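Local coordinates for protein FAD-dependent oxidoreductase (Actinomadura kijaniata, PDB 3M9V) that is a flavin-dependent oxidoreductase of the acyl-CoA dehydrogenase family that binds dTDP and takes part in the biosynthesis of the nitro sugar D-kijanose, at residues Met104-Trp116 and Ala127-Val141. Sequence-based numbering, arbitrary orientation.
Sequences MQLSRGLTLGYEW and AERILRGMVAGDAVV. With TYD (thymidine-5'-diphosphate), chain B.
L112 enters a hole formed by A127, I130, L131 and M134, and L131 answers as a knob among G109, L112, G113 and W116, a worked example of interlocking knobs-into-holes packing between helices 96-118 and 121-136. Their segments run roughly antiparallel, at 143°, with axes 9.1 Å apart. Within this interlock L112 CD1 crosses I130 CG2 at about a right angle, 3.6 Å away; one turn away, L131 CD2 lies 3.7 Å from G109 O, and W116 CB packs on A127 CB and L131 CD1.

Beyond this apolar core, Q105 secures the chain leading into strand 141-147. With CG anti to the backbone N (chi1 -180°) and a bend at chi2, its amide reaches the backbone: OE1 accepts V141 N at 2.9 Å, while NE2 donates to A139 O at 3.2 Å, both in the carbonyl planes. NE2 also bonds M65 O, so both ends of this buried amide are satisfied and its rotation is fixed.

Toward the margin, where W116 and E128 are partly exposed, the contact is looser. There NE1 of W116 makes a weak bond to E128 OE2, which sits at the indole edge.

Y114, turned from helix 121-136, lays a ring face 3.4 Å from thymine N3, nearest CD1, and a serine there would probably leave the base without its stacking surface, able to shift. E115 bridges both sides: CB packs on A127, while OE1 accepts a hydrogen bond from the ligand O3' (3.0 Å) and forms a salt bridge with R242. The chemistry thus implies a division of labour, though not a strict one: apolar knobs and an amide held by three hydrogen bonds fix the helix, while Y114 and the end of E115 hold dTDP.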
# COMPACT_ATOMS: atom_id res chain seq x y z
N MET A 104 -29.30 11.76 -6.35
CA MET A 104 -29.61 13.21 -6.31
C MET A 104 -31.09 13.38 -5.97
O MET A 104 -31.49 14.22 -5.16
CB MET A 104 -29.38 13.86 -7.70
CG MET A 104 -27.92 13.87 -8.23
SD MET A 104 -26.68 14.38 -7.01
CE MET A 104 -27.12 16.10 -6.92
N GLN A 105 -31.94 12.53 -6.55
CA GLN A 105 -33.36 12.61 -6.20
C GLN A 105 -33.65 12.21 -4.76
O GLN A 105 -34.39 12.90 -4.05
CB GLN A 105 -34.19 11.68 -7.09
CG GLN A 105 -35.69 11.75 -6.75
CD GLN A 105 -36.39 12.89 -7.51
OE1 GLN A 105 -35.74 13.72 -8.15
NE2 GLN A 105 -37.72 12.93 -7.43
N LEU A 106 -33.14 11.04 -4.36
CA LEU A 106 -33.41 10.53 -3.01
C LEU A 106 -32.89 11.46 -1.92
O LEU A 106 -33.55 11.69 -0.91
CB LEU A 106 -32.90 9.10 -2.79
CG LEU A 106 -33.48 8.10 -3.80
CD1 LEU A 106 -33.20 6.68 -3.35
CD2 LEU A 106 -34.97 8.26 -3.92
N SER A 107 -31.69 11.98 -2.08
CA SER A 107 -31.21 12.78 -0.96
C SER A 107 -31.91 14.13 -0.94
O SER A 107 -32.05 14.71 0.13
CB SER A 107 -29.70 13.01 -1.05
OG SER A 107 -29.46 13.73 -2.24
N ARG A 108 -32.31 14.66 -2.10
CA ARG A 108 -33.15 15.86 -2.11
C ARG A 108 -34.49 15.65 -1.37
O ARG A 108 -34.99 16.56 -0.70
CB ARG A 108 -33.27 16.39 -3.54
CG ARG A 108 -33.94 17.75 -3.73
CD ARG A 108 -33.33 18.89 -2.93
NE ARG A 108 -32.04 19.28 -3.49
CZ ARG A 108 -31.27 20.25 -3.00
NH1 ARG A 108 -30.12 20.53 -3.61
NH2 ARG A 108 -31.67 20.93 -1.93
N GLY A 109 -35.04 14.44 -1.43
CA GLY A 109 -36.22 14.08 -0.63
C GLY A 109 -36.00 14.35 0.86
O GLY A 109 -36.85 14.90 1.57
N LEU A 110 -34.81 13.97 1.33
CA LEU A 110 -34.41 14.15 2.72
C LEU A 110 -34.13 15.60 3.09
O LEU A 110 -34.52 16.01 4.18
CB LEU A 110 -33.16 13.33 3.04
CG LEU A 110 -33.25 11.82 2.81
CD1 LEU A 110 -31.85 11.19 3.07
CD2 LEU A 110 -34.30 11.22 3.76
N THR A 111 -33.47 16.39 2.25
CA THR A 111 -33.22 17.75 2.73
C THR A 111 -34.46 18.64 2.55
O THR A 111 -34.64 19.60 3.30
CB THR A 111 -32.01 18.37 2.03
OG1 THR A 111 -32.21 18.27 0.61
CG2 THR A 111 -30.75 17.60 2.36
N LEU A 112 -35.31 18.35 1.56
CA LEU A 112 -36.55 19.10 1.41
C LEU A 112 -37.48 18.74 2.56
O LEU A 112 -38.17 19.64 3.03
CB LEU A 112 -37.27 18.89 0.08
CG LEU A 112 -36.64 19.68 -1.07
CD1 LEU A 112 -37.39 19.34 -2.36
CD2 LEU A 112 -36.53 21.18 -0.79
N GLY A 113 -37.50 17.47 2.96
CA GLY A 113 -38.25 17.04 4.13
C GLY A 113 -37.86 17.76 5.41
O GLY A 113 -38.67 17.97 6.32
N TYR A 114 -36.61 18.18 5.50
CA TYR A 114 -36.20 18.95 6.65
C TYR A 114 -36.59 20.42 6.52
O TYR A 114 -36.87 21.10 7.52
CB TYR A 114 -34.67 18.83 6.74
CG TYR A 114 -34.06 19.62 7.88
CD1 TYR A 114 -33.67 18.97 9.05
CD2 TYR A 114 -33.88 21.00 7.77
CE1 TYR A 114 -33.10 19.69 10.09
CE2 TYR A 114 -33.32 21.73 8.81
CZ TYR A 114 -32.95 21.06 9.96
OH TYR A 114 -32.39 21.77 11.00
N GLU A 115 -36.58 20.95 5.31
CA GLU A 115 -37.08 22.31 5.08
C GLU A 115 -38.57 22.38 5.44
O GLU A 115 -39.02 23.29 6.13
CB GLU A 115 -36.93 22.68 3.61
CG GLU A 115 -35.49 22.91 3.16
CD GLU A 115 -34.95 24.19 3.76
OE1 GLU A 115 -33.80 24.57 3.47
OE2 GLU A 115 -35.69 24.85 4.52
N TRP A 116 -39.32 21.40 4.95
CA TRP A 116 -40.73 21.25 5.25
C TRP A 116 -41.06 21.27 6.75
O TRP A 116 -42.00 21.94 7.17
CB TRP A 116 -41.26 19.97 4.59
CG TRP A 116 -42.74 19.76 4.78
CD1 TRP A 116 -43.73 20.60 4.37
CD2 TRP A 116 -43.39 18.66 5.43
NE1 TRP A 116 -44.96 20.10 4.72
CE2 TRP A 116 -44.78 18.91 5.37
CE3 TRP A 116 -42.94 17.49 6.04
CZ2 TRP A 116 -45.73 18.04 5.90
CZ3 TRP A 116 -43.88 16.63 6.58
CH2 TRP A 116 -45.26 16.90 6.51
N ALA A 127 -41.11 23.69 -0.35
CA ALA A 127 -40.70 22.31 -0.10
C ALA A 127 -41.87 21.35 -0.26
O ALA A 127 -41.75 20.31 -0.93
CB ALA A 127 -40.12 22.18 1.30
N GLU A 128 -43.00 21.71 0.36
CA GLU A 128 -44.20 20.86 0.29
C GLU A 128 -44.70 20.66 -1.14
O GLU A 128 -45.05 19.54 -1.57
CB GLU A 128 -45.36 21.40 1.16
CG GLU A 128 -46.57 20.49 1.09
CD GLU A 128 -47.72 20.81 2.02
OE1 GLU A 128 -48.84 20.42 1.66
OE2 GLU A 128 -47.54 21.39 3.11
N ARG A 129 -44.71 21.74 -1.91
CA ARG A 129 -45.14 21.61 -3.30
C ARG A 129 -44.22 20.67 -4.06
O ARG A 129 -44.67 19.75 -4.75
CB ARG A 129 -45.27 22.95 -4.02
CG ARG A 129 -46.21 22.79 -5.22
CD ARG A 129 -47.16 23.98 -5.47
NE ARG A 129 -46.45 25.21 -5.79
CZ ARG A 129 -46.33 26.26 -4.98
NH1 ARG A 129 -45.65 27.32 -5.38
NH2 ARG A 129 -46.90 26.25 -3.77
N ILE A 130 -42.91 20.88 -3.93
CA ILE A 130 -42.00 19.99 -4.66
C ILE A 130 -42.11 18.51 -4.27
O ILE A 130 -42.08 17.61 -5.11
CB ILE A 130 -40.56 20.51 -4.52
CG1 ILE A 130 -40.50 21.90 -5.14
CG2 ILE A 130 -39.61 19.54 -5.22
CD1 ILE A 130 -39.20 22.64 -4.93
N LEU A 131 -42.18 18.27 -2.96
CA LEU A 131 -42.26 16.92 -2.39
C LEU A 131 -43.50 16.16 -2.87
O LEU A 131 -43.36 15.00 -3.29
CB LEU A 131 -42.19 16.97 -0.85
CG LEU A 131 -40.87 17.35 -0.15
CD1 LEU A 131 -41.14 17.77 1.31
CD2 LEU A 131 -39.87 16.18 -0.14
N ARG A 132 -44.68 16.78 -2.87
CA ARG A 132 -45.80 16.06 -3.50
C ARG A 132 -45.58 15.91 -4.99
O ARG A 132 -45.93 14.90 -5.58
CB ARG A 132 -47.18 16.69 -3.27
CG ARG A 132 -47.19 17.88 -2.34
CD ARG A 132 -48.62 18.33 -2.13
NE ARG A 132 -49.37 17.28 -1.44
CZ ARG A 132 -49.79 17.40 -0.18
NH1 ARG A 132 -50.44 16.40 0.38
NH2 ARG A 132 -49.53 18.52 0.48
N GLY A 133 -44.97 16.89 -5.63
CA GLY A 133 -44.51 16.60 -6.99
C GLY A 133 -43.72 15.31 -7.17
O GLY A 133 -43.94 14.54 -8.12
N MET A 134 -42.77 15.07 -6.26
CA MET A 134 -41.83 13.96 -6.43
C MET A 134 -42.61 12.66 -6.36
O MET A 134 -42.35 11.71 -7.10
CB MET A 134 -40.70 14.01 -5.39
CG MET A 134 -39.87 15.28 -5.43
SD MET A 134 -38.70 15.53 -4.08
CE MET A 134 -37.80 13.99 -4.14
N VAL A 135 -43.58 12.61 -5.45
CA VAL A 135 -44.34 11.36 -5.30
C VAL A 135 -45.15 11.08 -6.57
O VAL A 135 -45.26 9.95 -7.06
CB VAL A 135 -45.30 11.48 -4.10
CG1 VAL A 135 -46.16 10.21 -3.99
CG2 VAL A 135 -44.51 11.73 -2.80
N ALA A 136 -45.72 12.15 -7.10
CA ALA A 136 -46.68 12.04 -8.20
C ALA A 136 -45.97 11.59 -9.47
O ALA A 136 -46.60 11.15 -10.42
CB ALA A 136 -47.35 13.41 -8.44
N GLY A 137 -44.64 11.71 -9.50
CA GLY A 137 -43.92 11.52 -10.75
C GLY A 137 -43.72 12.79 -11.55
O GLY A 137 -43.17 12.74 -12.65
N ASP A 138 -44.15 13.94 -11.02
CA ASP A 138 -44.01 15.18 -11.78
C ASP A 138 -42.76 16.00 -11.50
O ASP A 138 -42.46 16.89 -12.29
CB ASP A 138 -45.21 16.11 -11.61
CG ASP A 138 -46.52 15.45 -12.00
OD1 ASP A 138 -46.56 14.65 -12.97
OD2 ASP A 138 -47.52 15.72 -11.31
N ALA A 139 -42.05 15.74 -10.41
CA ALA A 139 -40.91 16.58 -10.09
C ALA A 139 -39.63 15.74 -10.02
O ALA A 139 -39.55 14.80 -9.23
CB ALA A 139 -41.13 17.33 -8.79
N VAL A 140 -38.65 16.09 -10.85
CA VAL A 140 -37.34 15.41 -10.84
C VAL A 140 -36.32 16.50 -10.50
O VAL A 140 -36.14 17.45 -11.28
CB VAL A 140 -37.04 14.70 -12.19
CG1 VAL A 140 -35.62 14.12 -12.31
CG2 VAL A 140 -38.08 13.60 -12.43
N VAL A 141 -35.72 16.40 -9.32
CA VAL A 141 -35.02 17.52 -8.71
C VAL A 141 -33.49 17.39 -8.73
O VAL A 141 -32.91 16.52 -8.07
CB VAL A 141 -35.51 17.78 -7.25
CG1 VAL A 141 -34.96 19.11 -6.74
CG2 VAL A 141 -37.03 17.88 -7.19
PA TYD B . -26.90 21.75 1.03
O1A TYD B . -27.41 22.48 -0.20
O2A TYD B . -26.02 20.52 0.89
O3A TYD B . -26.18 22.80 2.01
PB TYD B . -25.67 24.18 1.35
O1B TYD B . -25.09 23.75 0.01
O2B TYD B . -24.62 24.54 2.39
O3B TYD B . -26.93 25.02 1.32
O5' TYD B . -28.09 21.43 2.07
C5' TYD B . -28.82 22.45 2.75
C4' TYD B . -30.08 21.64 3.03
O4' TYD B . -29.82 20.64 4.01
C3' TYD B . -31.26 22.44 3.53
O3' TYD B . -32.18 22.31 2.44
C2' TYD B . -31.84 21.62 4.67
C1' TYD B . -31.00 20.35 4.77
N1 TYD B . -30.60 20.10 6.16
C2 TYD B . -30.81 18.90 6.73
O2 TYD B . -31.36 18.00 6.06
N3 TYD B . -30.44 18.70 8.01
C4 TYD B . -29.84 19.68 8.73
O4 TYD B . -29.51 19.46 9.91
C5 TYD B . -29.63 20.92 8.16
C5M TYD B . -28.99 22.08 8.88
C6 TYD B . -30.03 21.10 6.84
O HOH W 1 -31.03 16.96 -6.35